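Local structure of beta-lactamase domain protein (Burkholderia ambifaria, 5I0P) at residues L53-D58 with W66-C71; L93-V98 with G121-R126; E250-A255 with L345-E350; A297-V302 with L339-L344. The protein probably works as a hydrolase of the metallo-beta-lactamase superfamily, binding two zinc ions at its active site, though its natural substrate is not established. All blocks are in the same frame, centred on the assembly; numbering follows the deposited sequence.

Overall arrangement
Two pairs of contacts lie on opposite sides of the chain's centre. Contacts 1 and 2 both reach the same mixed sheet, with centres about 11 Å apart: strands 63-69 and 95-99 are neighbours, probably hydrogen-bonded through Leu96 N and Trp66 O, and Arg97 of contact 2 also forms a salt bridge with Asp58 on strand 50-60. Contacts 3 and 4 share helix 333-347, their centres about 9 Å apart, with Leu254 packed on His341 and Leu344. The zinc site connects most directly to contact 1, where the Asp70 side chain comes about 7 Å from a zinc ion; the Ala251 and His341 side chains of contacts 3 and 4 are each about 12 Å from that of zinc ligand His213.

Contact 1: residues L53-D58 with W66-C71; sequences LWLLRD and WTIVDC
Strands 53-58 and 66-69 run antiparallel, their axes 4.6 Å apart at closest approach and their directions 157° apart, with Trp54-Val69 and Leu56-Thr67 as the hydrogen-bonded pairs. Both pairs exchange two backbone bonds. The one from Val69 N to Trp54 O is short at 2.8 Å, while its return, Trp54 N to Val69 O, stretches to 3.2 Å. On one face, Trp66 lies against the opposite strand: with CG beside its own backbone N (chi1 -56°), the indole brings CE3 to 3.4 Å from Arg57 N. Arg57 CD then sits over the face of the six-membered ring, 3.8 Å from its centroid, a CH-pi contact; the guanidinium lies farther off, at most weakly attracted. Trp66 NE1 donates to Leu90 O. This is a beta hairpin in one of the two large sheets of the metallo-beta-lactamase fold, and helix 76-88 packs on the face bearing Leu55 and Ile68. On the other face, Val69 CG1 meets the edge of the Trp54 indole at CD1, and Thr67 OG1 donates to the anti lone pair of Asp58 OD2 over 2.8 Å. Arg97 binds both oxygens of that pair, fixing them further. Where the second strand ends, Leu53 CD2 packs 3.6 Å from Asp70 CB; Asp70 OD2 is hydrogen-bonded to ND1 of the zinc ligand His107, making it a second-shell residue of the metal site.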
loop_
_atom_site.group_PDB
_atom_site.type_symbol
_atom_site.label_atom_id
_atom_site.label_comp_id
_atom_site.label_asym_id
_atom_site.label_seq_id
_atom_site.Cartn_x
_atom_site.Cartn_y
_atom_site.Cartn_z
ATOM N N LEU A 53 -9.458 2.247 -6.669
ATOM C CA LEU A 53 -10.223 2.609 -5.476
ATOM C C LEU A 53 -11.510 1.797 -5.431
ATOM O O LEU A 53 -11.974 1.275 -6.445
ATOM C CB LEU A 53 -10.534 4.123 -5.416
ATOM C CG LEU A 53 -9.385 5.113 -5.683
ATOM C CD1 LEU A 53 -9.894 6.532 -5.604
ATOM C CD2 LEU A 53 -8.138 4.913 -4.755
ATOM N N TRP A 54 -12.084 1.675 -4.244
ATOM C CA TRP A 54 -13.237 0.812 -4.058
ATOM C C TRP A 54 -14.399 1.618 -3.488
ATOM O O TRP A 54 -14.236 2.358 -2.503
ATOM C CB TRP A 54 -12.861 -0.392 -3.170
ATOM C CG TRP A 54 -11.538 -0.938 -3.578
ATOM C CD1 TRP A 54 -10.345 -0.753 -2.926
ATOM C CD2 TRP A 54 -11.226 -1.652 -4.793
ATOM N NE1 TRP A 54 -9.329 -1.352 -3.623
ATOM C CE2 TRP A 54 -9.825 -1.897 -4.780
ATOM C CE3 TRP A 54 -11.991 -2.126 -5.874
ATOM C CZ2 TRP A 54 -9.173 -2.601 -5.803
ATOM C CZ3 TRP A 54 -11.351 -2.832 -6.889
ATOM C CH2 TRP A 54 -9.947 -3.061 -6.850
ATOM N N LEU A 55 -15.556 1.499 -4.152
ATOM C CA LEU A 55 -16.834 2.012 -3.675
ATOM C C LEU A 55 -17.651 0.820 -3.189
ATOM O O LEU A 55 -17.954 -0.085 -3.982
ATOM C CB LEU A 55 -17.598 2.729 -4.776
ATOM C CG LEU A 55 -17.459 4.213 -5.057
ATOM C CD1 LEU A 55 -18.319 4.561 -6.291
ATOM C CD2 LEU A 55 -17.853 5.049 -3.871
ATOM N N LEU A 56 -17.980 0.798 -1.893
ATOM C CA LEU A 56 -18.728 -0.302 -1.305
ATOM C C LEU A 56 -20.126 0.162 -0.923
ATOM O O LEU A 56 -20.279 1.092 -0.129
ATOM C CB LEU A 56 -17.997 -0.848 -0.096
ATOM C CG LEU A 56 -16.531 -1.222 -0.274
ATOM C CD1 LEU A 56 -16.036 -1.848 1.023
ATOM C CD2 LEU A 56 -16.370 -2.177 -1.416
ATOM N N ARG A 57 -21.142 -0.475 -1.498
ATOM C CA ARG A 57 -22.516 -0.203 -1.111
ATOM C C ARG A 57 -22.726 -0.508 0.371
ATOM O O ARG A 57 -22.354 -1.578 0.865
ATOM C CB ARG A 57 -23.454 -1.035 -1.970
ATOM C CG ARG A 57 -24.885 -0.703 -1.734
ATOM C CD ARG A 57 -25.137 0.744 -2.033
ATOM N NE ARG A 57 -26.571 0.993 -2.123
ATOM C CZ ARG A 57 -27.381 1.106 -1.074
ATOM N NH1 ARG A 57 -26.878 1.001 0.153
ATOM N NH2 ARG A 57 -28.686 1.327 -1.243
ATOM N N ASP A 58 -23.359 0.417 1.082
ATOM C CA ASP A 58 -23.351 0.345 2.530
ATOM C C ASP A 58 -24.616 0.993 3.101
ATOM O O ASP A 58 -25.414 1.599 2.385
ATOM C CB ASP A 58 -22.074 0.993 3.087
ATOM C CG ASP A 58 -21.748 0.518 4.493
ATOM O OD1 ASP A 58 -22.499 -0.335 5.015
ATOM O OD2 ASP A 58 -20.755 1.005 5.073
ATOM N N TRP A 66 -22.372 4.765 0.563
ATOM C CA TRP A 66 -21.145 4.166 0.081
ATOM C C TRP A 66 -20.030 4.383 1.089
ATOM O O TRP A 66 -19.862 5.481 1.632
ATOM C CB TRP A 66 -20.765 4.785 -1.271
ATOM C CG TRP A 66 -21.894 4.626 -2.275
ATOM C CD1 TRP A 66 -22.947 5.500 -2.501
ATOM C CD2 TRP A 66 -22.094 3.532 -3.164
ATOM N NE1 TRP A 66 -23.781 4.996 -3.464
ATOM C CE2 TRP A 66 -23.277 3.796 -3.898
ATOM C CE3 TRP A 66 -21.391 2.347 -3.414
ATOM C CZ2 TRP A 66 -23.768 2.918 -4.855
ATOM C CZ3 TRP A 66 -21.871 1.485 -4.376
ATOM C CH2 TRP A 66 -23.064 1.771 -5.083
ATOM N N THR A 67 -19.253 3.336 1.325
ATOM C CA THR A 67 -17.987 3.480 2.016
ATOM C C THR A 67 -16.905 3.517 0.954
ATOM O O THR A 67 -16.878 2.661 0.062
ATOM C CB THR A 67 -17.731 2.344 2.990
ATOM O OG1 THR A 67 -18.600 2.509 4.110
ATOM C CG2 THR A 67 -16.270 2.417 3.480
ATOM N N ILE A 68 -16.087 4.558 0.995
ATOM C CA ILE A 68 -14.965 4.686 0.081
ATOM C C ILE A 68 -13.766 3.988 0.687
ATOM O O ILE A 68 -13.480 4.151 1.878
ATOM C CB ILE A 68 -14.653 6.165 -0.200
ATOM C CG1 ILE A 68 -15.776 6.796 -1.029
ATOM C CG2 ILE A 68 -13.336 6.275 -0.915
ATOM C CD1 ILE A 68 -15.574 8.278 -1.252
ATOM N N VAL A 69 -13.051 3.218 -0.122
ATOM C CA VAL A 69 -11.745 2.714 0.288
ATOM C C VAL A 69 -10.681 3.338 -0.600
ATOM O O VAL A 69 -10.532 2.960 -1.772
ATOM C CB VAL A 69 -11.681 1.185 0.251
ATOM C CG1 VAL A 69 -10.278 0.688 0.689
ATOM C CG2 VAL A 69 -12.805 0.600 1.135
ATOM N N ASP A 70 -9.907 4.257 -0.007
ATOM C CA ASP A 70 -8.762 4.939 -0.619
ATOM C C ASP A 70 -9.203 6.039 -1.582
ATOM O O ASP A 70 -10.300 6.000 -2.131
ATOM C CB ASP A 70 -7.822 3.914 -1.288
ATOM C CG ASP A 70 -7.033 3.081 -0.262
ATOM O OD1 ASP A 70 -7.064 3.436 0.928
ATOM O OD2 ASP A 70 -6.364 2.088 -0.638
ATOM N N CYS A 71 -8.329 7.011 -1.815
ATOM C CA CYS A 71 -8.750 8.356 -2.175
ATOM C C CYS A 71 -8.164 8.926 -3.461
ATOM O O CYS A 71 -8.782 9.811 -4.064
ATOM C CB CYS A 71 -8.386 9.302 -1.013
ATOM S SG CYS A 71 -8.966 8.717 0.569
#

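Contact 2: residues L93-V98 with G121-R126; sequences LPVLRV and GRWNVR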
loop_
_atom_site.group_PDB
_atom_site.type_symbol
_atom_site.label_atom_id
_atom_site.label_comp_id
_atom_site.label_asym_id
_atom_site.label_seq_id
_atom_site.Cartn_x
_atom_site.Cartn_y
_atom_site.Cartn_z
ATOM N N LEU A 93 -26.948 8.409 -3.698
ATOM C CA LEU A 93 -26.734 8.188 -2.275
ATOM C C LEU A 93 -25.477 8.903 -1.803
ATOM O O LEU A 93 -24.558 9.160 -2.584
ATOM C CB LEU A 93 -26.604 6.692 -1.984
ATOM C CG LEU A 93 -27.679 5.773 -2.542
ATOM C CD1 LEU A 93 -27.487 4.358 -2.000
ATOM C CD2 LEU A 93 -29.029 6.336 -2.169
ATOM N N PRO A 94 -25.391 9.234 -0.522
ATOM C CA PRO A 94 -24.169 9.863 -0.013
ATOM C C PRO A 94 -23.081 8.843 0.278
ATOM O O PRO A 94 -23.320 7.644 0.424
ATOM C CB PRO A 94 -24.637 10.546 1.275
ATOM C CG PRO A 94 -25.723 9.635 1.763
ATOM C CD PRO A 94 -26.439 9.140 0.520
ATOM N N VAL A 95 -21.855 9.356 0.334
ATOM C CA VAL A 95 -20.765 8.645 0.979
ATOM C C VAL A 95 -20.955 8.719 2.493
ATOM O O VAL A 95 -21.289 9.777 3.044
ATOM C CB VAL A 95 -19.422 9.238 0.533
ATOM C CG1 VAL A 95 -18.325 8.806 1.456
ATOM C CG2 VAL A 95 -19.125 8.822 -0.890
ATOM N N LEU A 96 -20.790 7.575 3.167
ATOM C CA LEU A 96 -21.026 7.451 4.605
ATOM C C LEU A 96 -19.750 7.556 5.435
ATOM O O LEU A 96 -19.818 7.926 6.611
ATOM C CB LEU A 96 -21.738 6.122 4.919
ATOM C CG LEU A 96 -23.059 5.905 4.167
ATOM C CD1 LEU A 96 -23.685 4.520 4.411
ATOM C CD2 LEU A 96 -24.026 7.008 4.554
ATOM N N ARG A 97 -18.599 7.246 4.856
ATOM C CA ARG A 97 -17.327 7.275 5.559
ATOM C C ARG A 97 -16.237 7.012 4.525
ATOM O O ARG A 97 -16.496 6.485 3.439
ATOM C CB ARG A 97 -17.270 6.240 6.703
ATOM C CG ARG A 97 -17.440 4.800 6.267
ATOM C CD ARG A 97 -17.329 3.811 7.388
ATOM N NE ARG A 97 -18.028 2.593 7.006
ATOM C CZ ARG A 97 -18.328 1.597 7.830
ATOM N NH1 ARG A 97 -17.976 1.677 9.110
ATOM N NH2 ARG A 97 -19.017 0.543 7.388
ATOM N N VAL A 98 -15.024 7.417 4.860
ATOM C CA VAL A 98 -13.874 7.163 4.013
ATOM C C VAL A 98 -12.904 6.273 4.790
ATOM O O VAL A 98 -12.460 6.627 5.896
ATOM C CB VAL A 98 -13.204 8.463 3.560
ATOM C CG1 VAL A 98 -12.004 8.144 2.721
ATOM C CG2 VAL A 98 -14.207 9.323 2.792
ATOM N N GLY A 121 -19.198 20.147 -1.255
ATOM C CA GLY A 121 -19.537 19.932 0.141
ATOM C C GLY A 121 -20.786 19.098 0.347
ATOM O O GLY A 121 -21.717 19.539 1.011
ATOM N N ARG A 122 -20.845 17.917 -0.266
ATOM C CA ARG A 122 -22.059 17.104 -0.264
ATOM C C ARG A 122 -22.282 16.323 1.028
ATOM O O ARG A 122 -23.409 15.886 1.276
ATOM C CB ARG A 122 -22.017 16.103 -1.413
ATOM C CG ARG A 122 -21.823 16.686 -2.782
ATOM C CD ARG A 122 -21.448 15.568 -3.724
ATOM N NE ARG A 122 -21.025 16.115 -4.995
ATOM C CZ ARG A 122 -21.715 15.997 -6.123
ATOM N NH1 ARG A 122 -22.858 15.319 -6.142
ATOM N NH2 ARG A 122 -21.249 16.555 -7.228
ATOM N N TRP A 123 -21.250 16.108 1.832
ATOM C CA TRP A 123 -21.386 15.359 3.070
ATOM C C TRP A 123 -20.221 15.750 3.976
ATOM O O TRP A 123 -19.347 16.537 3.597
ATOM C CB TRP A 123 -21.432 13.852 2.812
ATOM C CG TRP A 123 -20.344 13.429 1.851
ATOM C CD1 TRP A 123 -18.997 13.373 2.110
ATOM C CD2 TRP A 123 -20.509 13.009 0.493
ATOM N NE1 TRP A 123 -18.320 12.963 0.993
ATOM C CE2 TRP A 123 -19.221 12.731 -0.016
ATOM C CE3 TRP A 123 -21.618 12.856 -0.346
ATOM C CZ2 TRP A 123 -19.012 12.291 -1.332
ATOM C CZ3 TRP A 123 -21.417 12.442 -1.647
ATOM C CH2 TRP A 123 -20.117 12.161 -2.130
ATOM N N ASN A 124 -20.238 15.222 5.198
ATOM C CA ASN A 124 -19.145 15.447 6.144
ATOM C C ASN A 124 -19.034 14.175 6.973
ATOM O O ASN A 124 -19.832 13.959 7.895
ATOM C CB ASN A 124 -19.375 16.684 7.000
ATOM C CG ASN A 124 -18.779 17.941 6.369
ATOM O OD1 ASN A 124 -17.573 18.177 6.479
ATOM N ND2 ASN A 124 -19.609 18.741 5.703
ATOM N N VAL A 125 -18.066 13.335 6.619
ATOM C CA VAL A 125 -17.985 11.978 7.130
ATOM C C VAL A 125 -16.624 11.771 7.758
ATOM O O VAL A 125 -15.713 12.588 7.620
ATOM C CB VAL A 125 -18.224 10.933 6.039
ATOM C CG1 VAL A 125 -19.608 11.158 5.385
ATOM C CG2 VAL A 125 -17.121 11.028 5.030
ATOM N N ARG A 126 -16.510 10.654 8.465
ATOM C CA ARG A 126 -15.343 10.333 9.268
ATOM C C ARG A 126 -14.331 9.471 8.488
ATOM O O ARG A 126 -14.689 8.582 7.717
ATOM C CB ARG A 126 -15.800 9.635 10.554
ATOM C CG ARG A 126 -14.638 9.075 11.366
ATOM C CD ARG A 126 -13.871 10.165 12.147
ATOM N NE ARG A 126 -14.684 10.758 13.196
ATOM C CZ ARG A 126 -15.293 11.943 13.119
ATOM N NH1 ARG A 126 -15.189 12.693 12.032
ATOM N NH2 ARG A 126 -16.031 12.378 14.141
HETATM O O HOH W 1 -18.738 8.870 8.931
#
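Val95 and Trp123 meet where strand 95-99 and the loop entering strand 126-130 come together, the two ends of a beta-alpha-beta crossover that passes through helices 105-108 and 111-115 within the metallo-beta-lactamase fold. Apolar contact comes first. Val95 lays CB and CG2 over one face of the indole, CB standing 3.7 Å from the centroid of the six-membered ring in a CH-pi contact and CG2 3.5 Å from Trp123 CZ2. The opposite face carries CB of Arg122, so the ring is sandwiched. It reaches this position with CG lodged between its backbone N and carbonyl carbon (chi1 46°), and NE1 donates to Leu114 O, which should restrain the ring's rotation. Farther along, Val125 turns toward the strand and spreads its two methyls: CG1 comes to 3.2 Å from Val95 O, while CG2 reaches Val98 CG2 at 4.1 Å, the two valines crossing at about a right angle. The polar contacts gather where the chains become sheet neighbours. A single direct hydrogen bond crosses, from Val98 N to Arg126 O at 3.1 Å; it is nearly straight at hydrogen (169°), although the donor is tilted 27° out of the carbonyl plane. Beside it one water joins the two backbones, donating to Leu96 O at 2.7 Å and accepting from Arg126 N at 2.9 Å.

Contact 3: residues E250-A255 with L345-E350; sequences EANPLA and LWLAGE
Leu347, the residue with the most surface buried here, points its side chain at the loop before helix 253-260. Its CD1 does most of the touching, lying 3.6 Å from Glu250 O and the same 3.6 Å from Asn252 CB. The Asn252 and Leu347 side chains run alongside one another, head to tail, which also brings Asn252 ND2 to 3.7 Å from Leu347 CB. Asn252 is the N-cap of helix 253-260. With CG anti to its backbone N (chi1 -158°), OD1 turns back to accept a weak capping bond of 3.5 Å from Ala255 N, while the amide nitrogen is left on the leucine side. The contact thus sets the start of one helix against the end of another, 333-347, which belongs to the C-terminal helical region of this superfamily member and finishes in a Schellman motif at Gly349. Glu250 makes the third part of the contact: its aliphatic CG meets the edge of the Trp346 indole in plane, 4.0 Å from CH2, and the carboxylate end is directed off from the helix. Leu347 CD2 lies over one face of that indole, toward its rim, and Arg353 makes a cation-pi contact with it. No hydrogen bond joins the two segments; nearby, Asn343 ND2 donates to Ala251 O.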
loop_
_atom_site.group_PDB
_atom_site.type_symbol
_atom_site.label_atom_id
_atom_site.label_comp_id
_atom_site.label_asym_id
_atom_site.label_seq_id
_atom_site.Cartn_x
_atom_site.Cartn_y
_atom_site.Cartn_z
ATOM N N GLU A 250 17.899 1.017 11.648
ATOM C CA GLU A 250 18.103 -0.412 11.862
ATOM C C GLU A 250 16.855 -1.249 11.533
ATOM O O GLU A 250 16.771 -2.399 11.971
ATOM C CB GLU A 250 18.515 -0.684 13.313
ATOM C CG GLU A 250 19.780 0.009 13.804
ATOM C CD GLU A 250 19.528 1.416 14.376
ATOM O OE1 GLU A 250 18.383 1.719 14.814
ATOM O OE2 GLU A 250 20.491 2.221 14.387
ATOM N N ALA A 251 15.882 -0.703 10.806
ATOM C CA ALA A 251 14.636 -1.442 10.591
ATOM C C ALA A 251 14.835 -2.712 9.747
ATOM O O ALA A 251 15.793 -2.860 8.987
ATOM C CB ALA A 251 13.580 -0.559 9.914
ATOM N N ASN A 252 13.879 -3.629 9.874
ATOM C CA ASN A 252 13.857 -4.861 9.093
ATOM C C ASN A 252 12.546 -4.972 8.301
ATOM O O ASN A 252 11.752 -5.898 8.515
ATOM C CB ASN A 252 14.057 -6.075 9.996
ATOM C CG ASN A 252 14.556 -7.285 9.231
ATOM O OD1 ASN A 252 14.616 -7.272 7.988
ATOM N ND2 ASN A 252 14.914 -8.343 9.958
ATOM N N PRO A 253 12.285 -4.037 7.376
ATOM C CA PRO A 253 10.993 -4.069 6.687
ATOM C C PRO A 253 10.796 -5.282 5.797
ATOM O O PRO A 253 9.653 -5.738 5.651
ATOM C CB PRO A 253 10.981 -2.751 5.890
ATOM C CG PRO A 253 12.406 -2.372 5.744
ATOM C CD PRO A 253 13.100 -2.872 6.960
ATOM N N LEU A 254 11.852 -5.838 5.195
ATOM C CA LEU A 254 11.613 -6.975 4.309
ATOM C C LEU A 254 11.233 -8.215 5.109
ATOM O O LEU A 254 10.369 -8.990 4.695
ATOM C CB LEU A 254 12.829 -7.238 3.421
ATOM C CG LEU A 254 12.727 -8.314 2.317
ATOM C CD1 LEU A 254 11.547 -8.080 1.419
ATOM C CD2 LEU A 254 14.009 -8.378 1.494
ATOM N N ALA A 255 11.866 -8.437 6.252
ATOM C CA ALA A 255 11.415 -9.553 7.065
ATOM C C ALA A 255 9.967 -9.354 7.533
ATOM O O ALA A 255 9.163 -10.287 7.483
ATOM C CB ALA A 255 12.358 -9.750 8.236
ATOM N N LEU A 345 19.581 -9.529 6.052
ATOM C CA LEU A 345 20.708 -10.446 6.183
ATOM C C LEU A 345 21.508 -10.107 7.425
ATOM O O LEU A 345 21.939 -10.990 8.186
ATOM C CB LEU A 345 21.598 -10.357 4.930
ATOM C CG LEU A 345 20.995 -10.696 3.547
ATOM C CD1 LEU A 345 21.865 -10.202 2.396
ATOM C CD2 LEU A 345 20.685 -12.189 3.390
ATOM N N TRP A 346 21.650 -8.817 7.688
ATOM C CA TRP A 346 22.381 -8.404 8.862
ATOM C C TRP A 346 21.653 -8.857 10.120
ATOM O O TRP A 346 22.243 -9.519 10.986
ATOM C CB TRP A 346 22.593 -6.894 8.807
ATOM C CG TRP A 346 23.062 -6.286 10.089
ATOM C CD1 TRP A 346 24.113 -6.684 10.859
ATOM C CD2 TRP A 346 22.488 -5.152 10.746
ATOM N NE1 TRP A 346 24.230 -5.864 11.956
ATOM C CE2 TRP A 346 23.247 -4.918 11.912
ATOM C CE3 TRP A 346 21.414 -4.304 10.453
ATOM C CZ2 TRP A 346 22.959 -3.874 12.799
ATOM C CZ3 TRP A 346 21.116 -3.276 11.347
ATOM C CH2 TRP A 346 21.891 -3.068 12.500
ATOM N N LEU A 347 20.361 -8.554 10.227
ATOM C CA LEU A 347 19.663 -8.931 11.457
ATOM C C LEU A 347 19.517 -10.446 11.592
ATOM O O LEU A 347 19.333 -10.939 12.709
ATOM C CB LEU A 347 18.312 -8.219 11.535
ATOM C CG LEU A 347 18.585 -6.713 11.620
ATOM C CD1 LEU A 347 17.394 -5.850 11.318
ATOM C CD2 LEU A 347 19.123 -6.414 12.998
ATOM N N ALA A 348 19.640 -11.201 10.495
ATOM C CA ALA A 348 19.598 -12.660 10.551
ATOM C C ALA A 348 20.938 -13.285 10.921
ATOM O O ALA A 348 21.024 -14.505 11.048
ATOM C CB ALA A 348 19.138 -13.229 9.223
ATOM N N GLY A 349 21.983 -12.498 11.087
ATOM C CA GLY A 349 23.280 -13.038 11.414
ATOM C C GLY A 349 24.138 -13.387 10.218
ATOM O O GLY A 349 25.284 -13.812 10.403
ATOM N N GLU A 350 23.640 -13.177 8.999
ATOM C CA GLU A 350 24.408 -13.504 7.812
ATOM C C GLU A 350 25.395 -12.411 7.443
ATOM O O GLU A 350 26.285 -12.659 6.614
ATOM C CB GLU A 350 23.494 -13.744 6.614
ATOM C CG GLU A 350 22.449 -14.820 6.777
ATOM C CD GLU A 350 21.923 -15.281 5.416
ATOM O OE1 GLU A 350 20.698 -15.173 5.170
ATOM O OE2 GLU A 350 22.757 -15.695 4.573
#

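Contact 4: residues A297-V302 with L339-L344; sequences ARLEEV and LAHLNL
His341 and Leu299 carry most of the contact between helices 284-308 and 333-347, within the C-terminal helical part of the protein; their segment axes cross at -75° and approach to 9.7 Å. The imidazole points at the first helix, with CG beside its own backbone N, and ND1 turns back to Glu337 O one turn earlier. That bond should fix the ring's rotation and leaves CD2 and NE2 facing helix 284-308. Leu299 comes in at the ring's edge at about a right angle, its CD2 3.8 Å from His341 CD2 and 3.6 Å from the carbonyl oxygen of His341. The other branch, CD1, goes to Leu344 CD1 at 4.0 Å, so one leucine fork touches two residues a turn apart on helix 333-347. Arg298 offers only its aliphatic root, CB lying 3.7 Å from His341 NE2. Its first torsion is nearly eclipsed (chi1 -115°), and bends farther along the chain carry the guanidinium away from the histidine to a salt bridge with Glu301, NH2 to OE1 2.8 Å, a link within its own helix. Helix 313-320 borders this region, Met320 touching Arg298, Val302 and His341. Val302 divides its methyls between two residues: CG2 rests on His341 CB at 4.1 Å, and CG1 presses to 3.5 Å from Leu342 CD2.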
loop_
_atom_site.group_PDB
_atom_site.type_symbol
_atom_site.label_atom_id
_atom_site.label_comp_id
_atom_site.label_asym_id
_atom_site.label_seq_id
_atom_site.Cartn_x
_atom_site.Cartn_y
_atom_site.Cartn_z
ATOM N N ALA A 297 15.662 -14.289 -4.688
ATOM C CA ALA A 297 16.675 -14.025 -5.695
ATOM C C ALA A 297 17.380 -12.707 -5.421
ATOM O O ALA A 297 18.596 -12.607 -5.579
ATOM C CB ALA A 297 16.037 -14.008 -7.078
ATOM N N ARG A 298 16.633 -11.676 -5.024
ATOM C CA ARG A 298 17.257 -10.397 -4.694
ATOM C C ARG A 298 18.244 -10.543 -3.533
ATOM O O ARG A 298 19.395 -10.085 -3.615
ATOM C CB ARG A 298 16.166 -9.363 -4.374
ATOM C CG ARG A 298 16.075 -8.181 -5.344
ATOM C CD ARG A 298 15.506 -8.582 -6.705
ATOM N NE ARG A 298 16.447 -9.318 -7.571
ATOM C CZ ARG A 298 16.111 -10.353 -8.358
ATOM N NH1 ARG A 298 14.849 -10.786 -8.386
ATOM N NH2 ARG A 298 17.033 -10.954 -9.121
ATOM N N LEU A 299 17.821 -11.235 -2.466
ATOM C CA LEU A 299 18.677 -11.448 -1.302
ATOM C C LEU A 299 19.938 -12.230 -1.656
ATOM O O LEU A 299 21.028 -11.923 -1.169
ATOM C CB LEU A 299 17.903 -12.197 -0.225
ATOM C CG LEU A 299 16.885 -11.383 0.550
ATOM C CD1 LEU A 299 15.934 -12.310 1.367
ATOM C CD2 LEU A 299 17.638 -10.370 1.426
ATOM N N GLU A 300 19.805 -13.240 -2.505
ATOM C CA GLU A 300 20.955 -14.032 -2.880
ATOM C C GLU A 300 21.973 -13.186 -3.653
ATOM O O GLU A 300 23.183 -13.319 -3.454
ATOM C CB GLU A 300 20.480 -15.255 -3.662
ATOM C CG GLU A 300 21.551 -16.316 -3.890
ATOM C CD GLU A 300 22.184 -16.833 -2.579
ATOM O OE1 GLU A 300 21.567 -16.714 -1.487
ATOM O OE2 GLU A 300 23.321 -17.354 -2.647
ATOM N N GLU A 301 21.501 -12.274 -4.502
ATOM C CA GLU A 301 22.439 -11.409 -5.209
ATOM C C GLU A 301 23.202 -10.546 -4.228
ATOM O O GLU A 301 24.394 -10.272 -4.417
ATOM C CB GLU A 301 21.723 -10.550 -6.256
ATOM C CG GLU A 301 21.103 -11.411 -7.343
ATOM C CD GLU A 301 20.176 -10.657 -8.270
ATOM O OE1 GLU A 301 19.786 -11.250 -9.303
ATOM O OE2 GLU A 301 19.807 -9.504 -7.961
ATOM N N VAL A 302 22.533 -10.112 -3.165
ATOM C CA VAL A 302 23.225 -9.328 -2.160
ATOM C C VAL A 302 24.215 -10.196 -1.381
ATOM O O VAL A 302 25.348 -9.771 -1.115
ATOM C CB VAL A 302 22.209 -8.630 -1.257
ATOM C CG1 VAL A 302 22.945 -7.862 -0.193
ATOM C CG2 VAL A 302 21.361 -7.716 -2.095
ATOM N N LEU A 339 19.096 -1.168 1.302
ATOM C CA LEU A 339 19.227 -1.246 2.757
ATOM C C LEU A 339 18.280 -2.273 3.382
ATOM O O LEU A 339 18.637 -2.938 4.365
ATOM C CB LEU A 339 18.969 0.120 3.377
ATOM C CG LEU A 339 20.150 0.705 4.117
ATOM C CD1 LEU A 339 19.641 1.845 4.962
ATOM C CD2 LEU A 339 20.833 -0.372 4.975
ATOM N N ALA A 340 17.071 -2.414 2.841
ATOM C CA ALA A 340 16.146 -3.415 3.358
ATOM C C ALA A 340 16.687 -4.836 3.182
ATOM O O ALA A 340 16.503 -5.686 4.055
ATOM C CB ALA A 340 14.785 -3.247 2.691
ATOM N N HIS A 341 17.324 -5.131 2.051
ATOM C CA HIS A 341 17.885 -6.470 1.863
ATOM C C HIS A 341 19.127 -6.671 2.718
ATOM O O HIS A 341 19.333 -7.749 3.295
ATOM C CB HIS A 341 18.202 -6.711 0.381
ATOM C CG HIS A 341 16.981 -6.732 -0.474
ATOM N ND1 HIS A 341 16.304 -5.577 -0.811
ATOM C CD2 HIS A 341 16.225 -7.759 -0.928
ATOM C CE1 HIS A 341 15.210 -5.892 -1.490
ATOM N NE2 HIS A 341 15.130 -7.210 -1.566
ATOM N N LEU A 342 19.978 -5.650 2.800
ATOM C CA LEU A 342 21.148 -5.752 3.656
ATOM C C LEU A 342 20.755 -5.927 5.118
ATOM O O LEU A 342 21.356 -6.742 5.824
ATOM C CB LEU A 342 22.037 -4.533 3.481
ATOM C CG LEU A 342 22.794 -4.489 2.159
ATOM C CD1 LEU A 342 23.311 -3.065 1.895
ATOM C CD2 LEU A 342 23.933 -5.478 2.201
ATOM N N ASN A 343 19.745 -5.170 5.594
ATOM C CA ASN A 343 19.356 -5.252 7.008
ATOM C C ASN A 343 18.746 -6.604 7.351
ATOM O O ASN A 343 18.906 -7.097 8.469
ATOM C CB ASN A 343 18.379 -4.143 7.376
ATOM C CG ASN A 343 19.081 -2.901 7.766
ATOM O OD1 ASN A 343 20.307 -2.804 7.563
ATOM N ND2 ASN A 343 18.341 -1.923 8.306
ATOM N N LEU A 344 18.015 -7.203 6.427
ATOM C CA LEU A 344 17.464 -8.516 6.718
ATOM C C LEU A 344 18.591 -9.514 6.959
ATOM O O LEU A 344 18.583 -10.254 7.956
ATOM C CB LEU A 344 16.545 -8.959 5.579
ATOM C CG LEU A 344 15.789 -10.278 5.644
ATOM C CD1 LEU A 344 14.671 -10.256 4.584
ATOM C CD2 LEU A 344 16.684 -11.521 5.439
#